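Local coordinates for glycoside hydrolase family 15, cellulose signaling associated protein envoy (Hypocrea jecorina, PDB 4WUJ), which probably acts as a flavin-binding blue-light photoreceptor, this piece being its LOV domain, linked to light and oxidative-stress signalling in the fungus, at residues R98-I101 with E106-V109. Residues are numbered along the deposited sequence; the frame is centred on the assembly and turned at random.
With FMN (flavin mononucleotide), chain I; SO4 (sulfate ion), chain J.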
loop_
_atom_site.group_PDB
_atom_site.type_symbol
_atom_site.label_atom_id
_atom_site.label_comp_id
_atom_site.label_asym_id
_atom_site.label_seq_id
_atom_site.Cartn_x
_atom_site.Cartn_y
_atom_site.Cartn_z
ATOM N N ARG C 98 -20.270 -12.431 6.815
ATOM C CA ARG C 98 -20.199 -13.244 8.015
ATOM C C ARG C 98 -19.906 -14.691 7.692
ATOM O O ARG C 98 -19.049 -15.338 8.335
ATOM C CB ARG C 98 -21.498 -13.134 8.805
ATOM C CG ARG C 98 -21.445 -13.885 10.100
ATOM C CD ARG C 98 -22.580 -13.551 11.043
ATOM N NE ARG C 98 -23.856 -13.908 10.452
ATOM C CZ ARG C 98 -24.807 -13.043 10.121
ATOM N NH1 ARG C 98 -24.670 -11.745 10.361
ATOM N NH2 ARG C 98 -25.921 -13.492 9.571
ATOM N N ARG C 99 -20.592 -15.174 6.659
ATOM C CA ARG C 99 -20.578 -16.584 6.311
ATOM C C ARG C 99 -19.305 -16.871 5.563
ATOM O O ARG C 99 -18.657 -17.903 5.745
ATOM C CB ARG C 99 -21.804 -16.941 5.463
ATOM C CG ARG C 99 -22.977 -17.553 6.271
ATOM C CD ARG C 99 -24.321 -16.841 6.007
ATOM N NE ARG C 99 -25.457 -17.535 6.605
ATOM C CZ ARG C 99 -26.733 -17.346 6.257
ATOM N NH1 ARG C 99 -27.066 -16.483 5.293
ATOM N NH2 ARG C 99 -27.688 -18.040 6.878
ATOM N N ALA C 100 -18.893 -15.918 4.758
ATOM C CA ALA C 100 -17.658 -16.097 4.005
ATOM C C ALA C 100 -16.466 -16.147 4.956
ATOM O O ALA C 100 -15.618 -17.058 4.889
ATOM C CB ALA C 100 -17.522 -14.993 3.030
ATOM N N ILE C 101 -16.456 -15.210 5.900
ATOM C CA ILE C 101 -15.344 -15.104 6.860
ATOM C C ILE C 101 -15.221 -16.434 7.579
ATOM O O ILE C 101 -14.121 -16.986 7.716
ATOM C CB ILE C 101 -15.586 -13.980 7.874
ATOM C CG1 ILE C 101 -15.331 -12.620 7.224
ATOM C CG2 ILE C 101 -14.705 -14.177 9.111
ATOM C CD1 ILE C 101 -15.857 -11.450 8.014
ATOM N N GLU C 106 -13.076 -16.257 0.131
ATOM C CA GLU C 106 -13.057 -14.957 -0.517
ATOM C C GLU C 106 -14.476 -14.514 -0.649
ATOM O O GLU C 106 -15.350 -15.343 -0.879
ATOM C CB GLU C 106 -12.485 -15.067 -1.932
ATOM C CG GLU C 106 -11.004 -15.262 -1.970
ATOM C CD GLU C 106 -10.502 -15.668 -3.345
ATOM O OE1 GLU C 106 -10.937 -15.060 -4.367
ATOM O OE2 GLU C 106 -9.652 -16.591 -3.376
ATOM N N VAL C 107 -14.701 -13.210 -0.577
ATOM C CA VAL C 107 -16.014 -12.684 -0.780
ATOM C C VAL C 107 -15.926 -11.253 -1.174
ATOM O O VAL C 107 -15.047 -10.507 -0.731
ATOM C CB VAL C 107 -16.860 -12.783 0.508
ATOM C CG1 VAL C 107 -16.140 -12.097 1.676
ATOM C CG2 VAL C 107 -18.231 -12.183 0.307
ATOM N N GLN C 108 -16.848 -10.843 -2.015
ATOM C CA GLN C 108 -16.890 -9.455 -2.397
ATOM C C GLN C 108 -18.328 -9.042 -2.475
ATOM O O GLN C 108 -19.129 -9.653 -3.205
ATOM C CB GLN C 108 -16.149 -9.220 -3.722
ATOM C CG GLN C 108 -16.248 -7.810 -4.237
ATOM C CD GLN C 108 -15.465 -7.612 -5.539
ATOM O OE1 GLN C 108 -15.771 -8.219 -6.569
ATOM N NE2 GLN C 108 -14.429 -6.792 -5.482
ATOM N N VAL C 109 -18.646 -8.008 -1.713
ATOM C CA VAL C 109 -19.974 -7.466 -1.666
ATOM C C VAL C 109 -19.889 -5.964 -1.689
ATOM O O VAL C 109 -18.829 -5.368 -1.561
ATOM C CB VAL C 109 -20.721 -7.855 -0.342
ATOM C CG1 VAL C 109 -20.500 -9.322 -0.008
ATOM C CG2 VAL C 109 -20.275 -6.960 0.809
HETATM N N1 FMN I . -17.854 -4.643 7.124
HETATM C C2 FMN I . -18.204 -3.429 6.571
HETATM O O2 FMN I . -19.363 -3.025 6.642
HETATM N N3 FMN I . -17.239 -2.645 5.943
HETATM C C4 FMN I . -15.934 -3.059 5.842
HETATM O O4 FMN I . -15.114 -2.327 5.295
HETATM C C4A FMN I . -15.563 -4.291 6.400
HETATM N N5 FMN I . -14.248 -4.732 6.334
HETATM C C5A FMN I . -13.900 -5.941 6.865
HETATM C C6 FMN I . -12.583 -6.346 6.758
HETATM C C7 FMN I . -12.178 -7.550 7.310
HETATM C C7M FMN I . -10.744 -7.950 7.156
HETATM C C8 FMN I . -13.125 -8.366 7.971
HETATM C C8M FMN I . -12.695 -9.681 8.572
HETATM C C9 FMN I . -14.462 -7.953 8.057
HETATM C C9A FMN I . -14.856 -6.738 7.509
HETATM N N10 FMN I . -16.180 -6.291 7.592
HETATM C C10 FMN I . -16.531 -5.074 7.040
HETATM C "C1'" FMN I . -17.309 -7.090 8.208
HETATM C "C2'" FMN I . -17.517 -7.038 9.704
HETATM O "O2'" FMN I . -16.268 -6.869 10.332
HETATM C "C3'" FMN I . -18.278 -8.327 10.131
HETATM O "O3'" FMN I . -17.558 -9.491 9.739
HETATM C "C4'" FMN I . -19.687 -8.366 9.494
HETATM O "O4'" FMN I . -20.442 -7.298 10.025
HETATM C "C5'" FMN I . -20.412 -9.711 9.683
HETATM O "O5'" FMN I . -20.361 -10.110 11.041
HETATM P P FMN I . -21.474 -9.638 12.080
HETATM O O1P FMN I . -21.011 -10.168 13.428
HETATM O O2P FMN I . -21.662 -8.164 12.196
HETATM O O3P FMN I . -22.781 -10.258 11.706
HETATM S S SO4 J . -26.048 -17.011 10.347
HETATM O O1 SO4 J . -27.132 -16.282 9.695
HETATM O O2 SO4 J . -25.523 -16.221 11.459
HETATM O O3 SO4 J . -25.037 -17.457 9.393
HETATM O O4 SO4 J . -26.573 -18.213 10.952
#
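Val107 sets CG1 between its backbone N and carbonyl carbon (chi1 55°) and CG2 anti to that N; the backbone directs CB at the methyl of Ala100, and the torsion brings CG1 round to the same methyl. In this PAS-fold LOV domain the pair lies where helix 92-103 turns back into strand 107-114 of the antiparallel sheet. Ala100 CB sits 3.4 Å from Val107 CB and 3.5 Å from Val107 CG1, both tighter than ordinary carbon packing, whereas CG2 stands farther off; the small methyl lets helix and strand come this close. Val107 also packs on Glu96 and Ile127, and its backbone pairs with Ile127, so this one residue joins helix 92-103 to strand 120-129.

Arg98 links the phosphate of the flavin mononucleotide to a sulfate, probably taken up from the crystallisation liquor, which Arg99 also meets. Arg98 runs CG anti to its backbone nitrogen (chi1 -176°) and bends at chi3, bringing the edge of its guanidinium to the flavin phosphate: Arg98 NH1 donates to FMN O3P over 2.8 Å. Arg98 NH2 donates to sulfate O1 at 3.0 Å, and Arg98 NE makes a weak bond to sulfate O2. A leucine in place of Arg98 would probably leave the phosphate without this charged donor and the sulfate held less firmly. Arg99 bonds the sulfate weakly through NE, with sulfate O1 over one guanidinium face, and Arg102 binds it too, so three arginines gather round the anion. The first side-chain bond of Ile101 points away from the strand, and Ile101 CD1 approaches the cofactor, lying near the flavin methyl C8M and pressed close on the ribityl hydroxyl, 3.1 Å from FMN O3'.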